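Local coordinates for protein Pyrsv_gp04 (Pyrobaculum spherical virus, PDB 2VXZ) that is of unknown function but is probably a viral transcriptional regulator, with a winged-helix-like N-terminal region that would be expected to bind DNA, at residues R14-L19 against Q32-S37; T26-Q31 against I117-H122. All blocks are in the same frame, centred on the assembly; numbering follows the deposited sequence.

Both contacts use helix 27-34, and their centres lie 12 Å apart. Contact 1 sets the last turn of this helix and the residues after it against helix 7-20. Contact 2 sets its first turn against the loop between helices 108-115 and 125-139. Along the chain the segments alternate: 14-19, 26-31, 32-37, then 117-122. The two contacts also touch directly, as I30 packs on I16 and on L19, and the backbone N of L36 probably bonds to the O of Q31. Contact 1 lies within the N-terminal helical region. Contact 2 ties that region to the C-terminal part, whose loop 117-122 belongs to the region resembling transcriptional regulators.

Contact 1. Residues R14-L19 against Q32-S37; sequences RDILAL and QRLGLS
L19 and L34 reach toward each other tip to tip and form the centre of this contact. CD2 of L19 lies 3.9 Å from CG of L34. The chi1 of L19 is -164°, which sets CG opposite the backbone N and extends the side chain toward helix 27-34. The same CD2 methyl also rests 3.8 Å from CB of R33, so one branch of L19 meets two neighbouring residues. Its other branch, CD1, lies at the edge of the R33 guanidinium, near the plane of the group, with NH1 4.0 Å away. The R33 chain bends at chi2 (-73°), and the side chains of R33 and L19 cross at about a right angle.

CD1 of L34 meets CG1 of I16 at 3.7 Å, the side chains crossing nearly perpendicular. L34 CD1 also touches CB of D15 at 4.1 Å, on the more exposed side. CD2 of L34 faces L19 CD2 at 4.2 Å. I16 is the buried member of the group. It continues onto L44 and L48 of helix 38-50, and L36 also packs on L44. This third helix thus backs the pair. Mainly carbon atoms meet here, with the R33 guanidinium edge beside them.

A Schellman motif ends helix 27-34. G35 has positive phi (66°), which glycine adopts more easily than other residues. The L34 carbonyl accepts a bond from R12, which ties this end back to helix 7-20. S37 then caps the start of helix 38-50, and its OG also bonds to R40. Helix 7-20, strand 25-26, helices 27-34 and 38-50, then the hairpin 55-59 and 62-66 follow the order of a winged helix-turn-helix domain, where helices 27-34 and 38-50 would be the helix-turn-helix pair.

Contact 2. Residues T26-Q31 against I117-H122; sequences TTSLIQ and IIPIAH
The backbones of T26 and I117 are joined by one nearly linear hydrogen bond. T26 N donates to I117 O at 2.9 Å, with an N-H...O angle of 170°. The donor lies almost on the extension of the carbonyl bond. Beyond this point segment 117-122 runs as an irregular loop past the first turn of helix 27-34, and L29 and I118 are the closest CA pair, 5.4 Å apart. T26 is the N-cap residue of that helix.

The T26 hydroxyl sits between the backbone N and the carbonyl carbon, with chi1 at 68°. T26 OG1 forms a hydrogen bond with OG of S28 at 2.7 Å, and either hydroxyl could be the donor. The T26 methyl, CG2, is anti to the carbonyl carbon and packs on I118 CD1 at 3.7 Å.

Strand 25-26 is an outer strand of the sheet that also holds the 55-59 and 62-66 hairpin, as in winged-helix domains. T26 and I117 both lie on L64 of strand 62-66. The loop therefore closes over the junction of this sheet and helix 27-34. I118 also touches I127 and F130 of helix 125-139.

P119 continues the contact along the helix. Its CD carbon approaches S28 OG at 3.3 Å and is 4.1 Å from L29 CB. In L29, chi1 (-177°) puts CG anti to the backbone N, and from there the CD2 branch rests on the peptide that follows I117. L29 CD2 is 3.4 Å from I117 C.

Contact 1. Residues R14-L19 against Q32-S37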
loop_
_atom_site.group_PDB
_atom_site.type_symbol
_atom_site.label_atom_id
_atom_site.label_comp_id
_atom_site.label_asym_id
_atom_site.label_seq_id
_atom_site.Cartn_x
_atom_site.Cartn_y
_atom_site.Cartn_z
ATOM N N ARG A 14 3.003 11.395 18.037
ATOM C CA ARG A 14 4.250 10.672 18.314
ATOM C C ARG A 14 4.138 9.211 17.853
ATOM O O ARG A 14 5.033 8.672 17.188
ATOM C CB ARG A 14 4.487 10.764 19.833
ATOM C CG ARG A 14 5.781 10.280 20.387
ATOM C CD ARG A 14 5.853 10.657 21.883
ATOM N NE ARG A 14 6.396 12.002 22.122
ATOM C CZ ARG A 14 6.275 12.681 23.265
ATOM N NH1 ARG A 14 5.591 12.183 24.293
ATOM N NH2 ARG A 14 6.833 13.882 23.381
ATOM N N ASP A 15 3.019 8.588 18.191
ATOM C CA ASP A 15 2.763 7.209 17.810
ATOM C C ASP A 15 2.663 6.998 16.303
ATOM O O ASP A 15 3.182 6.010 15.798
ATOM C CB ASP A 15 1.503 6.680 18.489
ATOM C CG ASP A 15 1.671 6.519 20.003
ATOM O OD1 ASP A 15 2.794 6.643 20.537
ATOM O OD2 ASP A 15 0.653 6.289 20.655
ATOM N N ILE A 16 2.037 7.929 15.587
ATOM C CA ILE A 16 1.901 7.794 14.131
ATOM C C ILE A 16 3.291 7.880 13.495
ATOM O O ILE A 16 3.649 7.066 12.647
ATOM C CB ILE A 16 0.960 8.866 13.541
ATOM C CG1 ILE A 16 -0.484 8.619 13.991
ATOM C CG2 ILE A 16 1.009 8.855 12.002
ATOM C CD1 ILE A 16 -1.437 9.787 13.671
ATOM N N LEU A 17 4.082 8.860 13.917
ATOM C CA LEU A 17 5.442 9.013 13.383
ATOM C C LEU A 17 6.304 7.774 13.660
ATOM O O LEU A 17 7.073 7.331 12.800
ATOM C CB LEU A 17 6.094 10.276 13.941
ATOM C CG LEU A 17 5.481 11.593 13.435
ATOM C CD1 LEU A 17 6.153 12.793 14.114
ATOM C CD2 LEU A 17 5.561 11.726 11.911
ATOM N N ALA A 18 6.146 7.198 14.848
ATOM C CA ALA A 18 6.869 5.967 15.197
ATOM C C ALA A 18 6.463 4.802 14.300
ATOM O O ALA A 18 7.312 4.051 13.815
ATOM C CB ALA A 18 6.624 5.616 16.628
ATOM N N LEU A 19 5.158 4.648 14.093
ATOM C CA LEU A 19 4.622 3.595 13.235
ATOM C C LEU A 19 5.178 3.721 11.811
ATOM O O LEU A 19 5.505 2.724 11.181
ATOM C CB LEU A 19 3.090 3.661 13.232
ATOM C CG LEU A 19 2.233 2.505 12.739
ATOM C CD1 LEU A 19 2.599 1.211 13.444
ATOM C CD2 LEU A 19 0.732 2.822 12.923
ATOM N N GLN A 32 -6.178 1.140 12.382
ATOM C CA GLN A 32 -6.295 -0.186 12.977
ATOM C C GLN A 32 -5.239 -0.400 14.052
ATOM O O GLN A 32 -5.560 -0.814 15.184
ATOM C CB GLN A 32 -6.204 -1.271 11.898
ATOM C CG GLN A 32 -6.405 -2.693 12.436
ATOM C CD GLN A 32 -5.142 -3.335 12.973
ATOM O OE1 GLN A 32 -4.067 -3.210 12.389
ATOM N NE2 GLN A 32 -5.271 -4.040 14.091
ATOM N N ARG A 33 -3.991 -0.091 13.706
ATOM C CA ARG A 33 -2.867 -0.359 14.584
ATOM C C ARG A 33 -2.963 0.421 15.870
ATOM O O ARG A 33 -2.602 -0.093 16.928
ATOM C CB ARG A 33 -1.548 -0.028 13.884
ATOM C CG ARG A 33 -1.137 -1.051 12.851
ATOM C CD ARG A 33 -0.664 -2.325 13.506
ATOM N NE ARG A 33 -0.277 -3.335 12.530
ATOM C CZ ARG A 33 0.902 -3.405 11.926
ATOM N NH1 ARG A 33 1.852 -2.508 12.169
ATOM N NH2 ARG A 33 1.127 -4.375 11.052
ATOM N N LEU A 34 -3.449 1.659 15.772
ATOM C CA LEU A 34 -3.486 2.567 16.912
ATOM C C LEU A 34 -4.852 2.684 17.581
ATOM O O LEU A 34 -4.992 3.411 18.560
ATOM C CB LEU A 34 -2.984 3.946 16.477
ATOM C CG LEU A 34 -1.566 3.986 15.908
ATOM C CD1 LEU A 34 -1.115 5.413 15.657
ATOM C CD2 LEU A 34 -0.597 3.291 16.841
ATOM N N GLY A 35 -5.853 1.979 17.071
ATOM C CA GLY A 35 -7.200 2.011 17.664
ATOM C C GLY A 35 -7.871 3.368 17.563
ATOM O O GLY A 35 -8.608 3.772 18.474
ATOM N N LEU A 36 -7.633 4.049 16.446
ATOM C CA LEU A 36 -8.205 5.374 16.187
ATOM C C LEU A 36 -9.470 5.278 15.362
ATOM O O LEU A 36 -9.604 4.376 14.550
ATOM C CB LEU A 36 -7.210 6.240 15.421
ATOM C CG LEU A 36 -6.003 6.740 16.217
ATOM C CD1 LEU A 36 -4.907 7.283 15.298
ATOM C CD2 LEU A 36 -6.430 7.786 17.250
ATOM N N SER A 37 -10.398 6.214 15.559
ATOM C CA SER A 37 -11.482 6.412 14.589
ATOM C C SER A 37 -10.933 6.924 13.243
ATOM O O SER A 37 -9.840 7.473 13.161
ATOM C CB SER A 37 -12.480 7.433 15.101
ATOM O OG SER A 37 -11.805 8.604 15.524
#

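Contact 2. Residues T26-Q31 against I117-H122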
loop_
_atom_site.group_PDB
_atom_site.type_symbol
_atom_site.label_atom_id
_atom_site.label_comp_id
_atom_site.label_asym_id
_atom_site.label_seq_id
_atom_site.Cartn_x
_atom_site.Cartn_y
_atom_site.Cartn_z
ATOM N N THR A 26 -0.986 2.968 4.864
ATOM C CA THR A 26 -2.276 3.584 4.583
ATOM C C THR A 26 -2.896 4.093 5.881
ATOM O O THR A 26 -2.608 3.576 6.956
ATOM C CB THR A 26 -3.254 2.602 3.942
ATOM O OG1 THR A 26 -3.621 1.583 4.892
ATOM C CG2 THR A 26 -2.627 1.968 2.704
ATOM N N THR A 27 -3.757 5.098 5.764
ATOM C CA THR A 27 -4.544 5.569 6.892
ATOM C C THR A 27 -5.330 4.418 7.530
ATOM O O THR A 27 -5.437 4.349 8.756
ATOM C CB THR A 27 -5.487 6.722 6.467
ATOM O OG1 THR A 27 -4.700 7.771 5.887
ATOM C CG2 THR A 27 -6.261 7.265 7.661
ATOM N N SER A 28 -5.862 3.497 6.721
ATOM C CA SER A 28 -6.583 2.353 7.288
ATOM C C SER A 28 -5.718 1.500 8.212
ATOM O O SER A 28 -6.191 1.048 9.252
ATOM C CB SER A 28 -7.217 1.474 6.205
ATOM O OG SER A 28 -6.251 1.062 5.270
ATOM N N LEU A 29 -4.458 1.286 7.845
ATOM C CA LEU A 29 -3.575 0.499 8.693
ATOM C C LEU A 29 -3.238 1.268 9.963
ATOM O O LEU A 29 -3.252 0.697 11.062
ATOM C CB LEU A 29 -2.299 0.108 7.957
ATOM C CG LEU A 29 -1.337 -0.792 8.730
ATOM C CD1 LEU A 29 -2.017 -2.064 9.248
ATOM C CD2 LEU A 29 -0.126 -1.149 7.860
ATOM N N ILE A 30 -2.953 2.564 9.817
ATOM C CA ILE A 30 -2.704 3.431 10.989
ATOM C C ILE A 30 -3.881 3.408 11.964
ATOM O O ILE A 30 -3.694 3.210 13.166
ATOM C CB ILE A 30 -2.371 4.896 10.535
ATOM C CG1 ILE A 30 -1.057 4.902 9.761
ATOM C CG2 ILE A 30 -2.277 5.849 11.750
ATOM C CD1 ILE A 30 -0.823 6.131 8.894
ATOM N N GLN A 31 -5.102 3.611 11.457
ATOM C CA GLN A 31 -6.308 3.544 12.293
ATOM C C GLN A 31 -6.396 2.250 13.080
ATOM O O GLN A 31 -6.685 2.265 14.273
ATOM C CB GLN A 31 -7.573 3.602 11.451
ATOM C CG GLN A 31 -7.811 4.882 10.765
ATOM C CD GLN A 31 -8.865 4.725 9.691
ATOM O OE1 GLN A 31 -8.654 5.085 8.540
ATOM N NE2 GLN A 31 -10.001 4.142 10.065
ATOM N N ILE A 117 1.819 -2.562 5.232
ATOM C CA ILE A 117 1.491 -1.351 4.465
ATOM C C ILE A 117 -0.018 -1.051 4.479
ATOM O O ILE A 117 -0.438 0.099 4.590
ATOM C CB ILE A 117 1.909 -1.507 2.968
ATOM C CG1 ILE A 117 3.397 -1.846 2.832
ATOM C CG2 ILE A 117 1.567 -0.227 2.156
ATOM C CD1 ILE A 117 3.823 -2.287 1.415
ATOM N N ILE A 118 -0.819 -2.099 4.320
ATOM C CA ILE A 118 -2.247 -1.968 4.082
ATOM C C ILE A 118 -2.916 -3.247 4.562
ATOM O O ILE A 118 -2.301 -4.310 4.515
ATOM C CB ILE A 118 -2.533 -1.749 2.575
ATOM C CG1 ILE A 118 -4.015 -1.444 2.329
ATOM C CG2 ILE A 118 -2.077 -2.968 1.760
ATOM C CD1 ILE A 118 -4.279 -0.808 0.969
ATOM N N PRO A 119 -4.141 -3.150 5.101
ATOM C CA PRO A 119 -4.881 -4.387 5.362
ATOM C C PRO A 119 -5.049 -5.218 4.086
ATOM O O PRO A 119 -5.518 -4.696 3.068
ATOM C CB PRO A 119 -6.225 -3.874 5.880
ATOM C CG PRO A 119 -5.872 -2.569 6.539
ATOM C CD PRO A 119 -4.893 -1.971 5.568
ATOM N N ILE A 120 -4.592 -6.471 4.128
ATOM C CA ILE A 120 -4.528 -7.320 2.934
ATOM C C ILE A 120 -5.210 -8.695 3.103
ATOM O O ILE A 120 -5.395 -9.409 2.116
ATOM C CB ILE A 120 -3.025 -7.514 2.515
ATOM C CG1 ILE A 120 -2.861 -7.892 1.036
ATOM C CG2 ILE A 120 -2.345 -8.528 3.413
ATOM C CD1 ILE A 120 -2.478 -6.753 0.139
ATOM N N ALA A 121 -5.607 -9.056 4.325
ATOM C CA ALA A 121 -6.052 -10.428 4.617
ATOM C C ALA A 121 -7.205 -10.882 3.727
ATOM O O ALA A 121 -7.236 -12.030 3.286
ATOM C CB ALA A 121 -6.454 -10.566 6.088
ATOM N N HIS A 122 -8.141 -9.966 3.481
ATOM C CA HIS A 122 -9.383 -10.279 2.784
ATOM C C HIS A 122 -9.401 -9.627 1.409
ATOM O O HIS A 122 -8.875 -8.530 1.224
ATOM C CB HIS A 122 -10.572 -9.811 3.632
ATOM C CG HIS A 122 -10.644 -10.476 4.971
ATOM N ND1 HIS A 122 -10.865 -11.825 5.112
ATOM C CD2 HIS A 122 -10.493 -9.987 6.223
ATOM C CE1 HIS A 122 -10.862 -12.137 6.394
ATOM N NE2 HIS A 122 -10.636 -11.042 7.090
#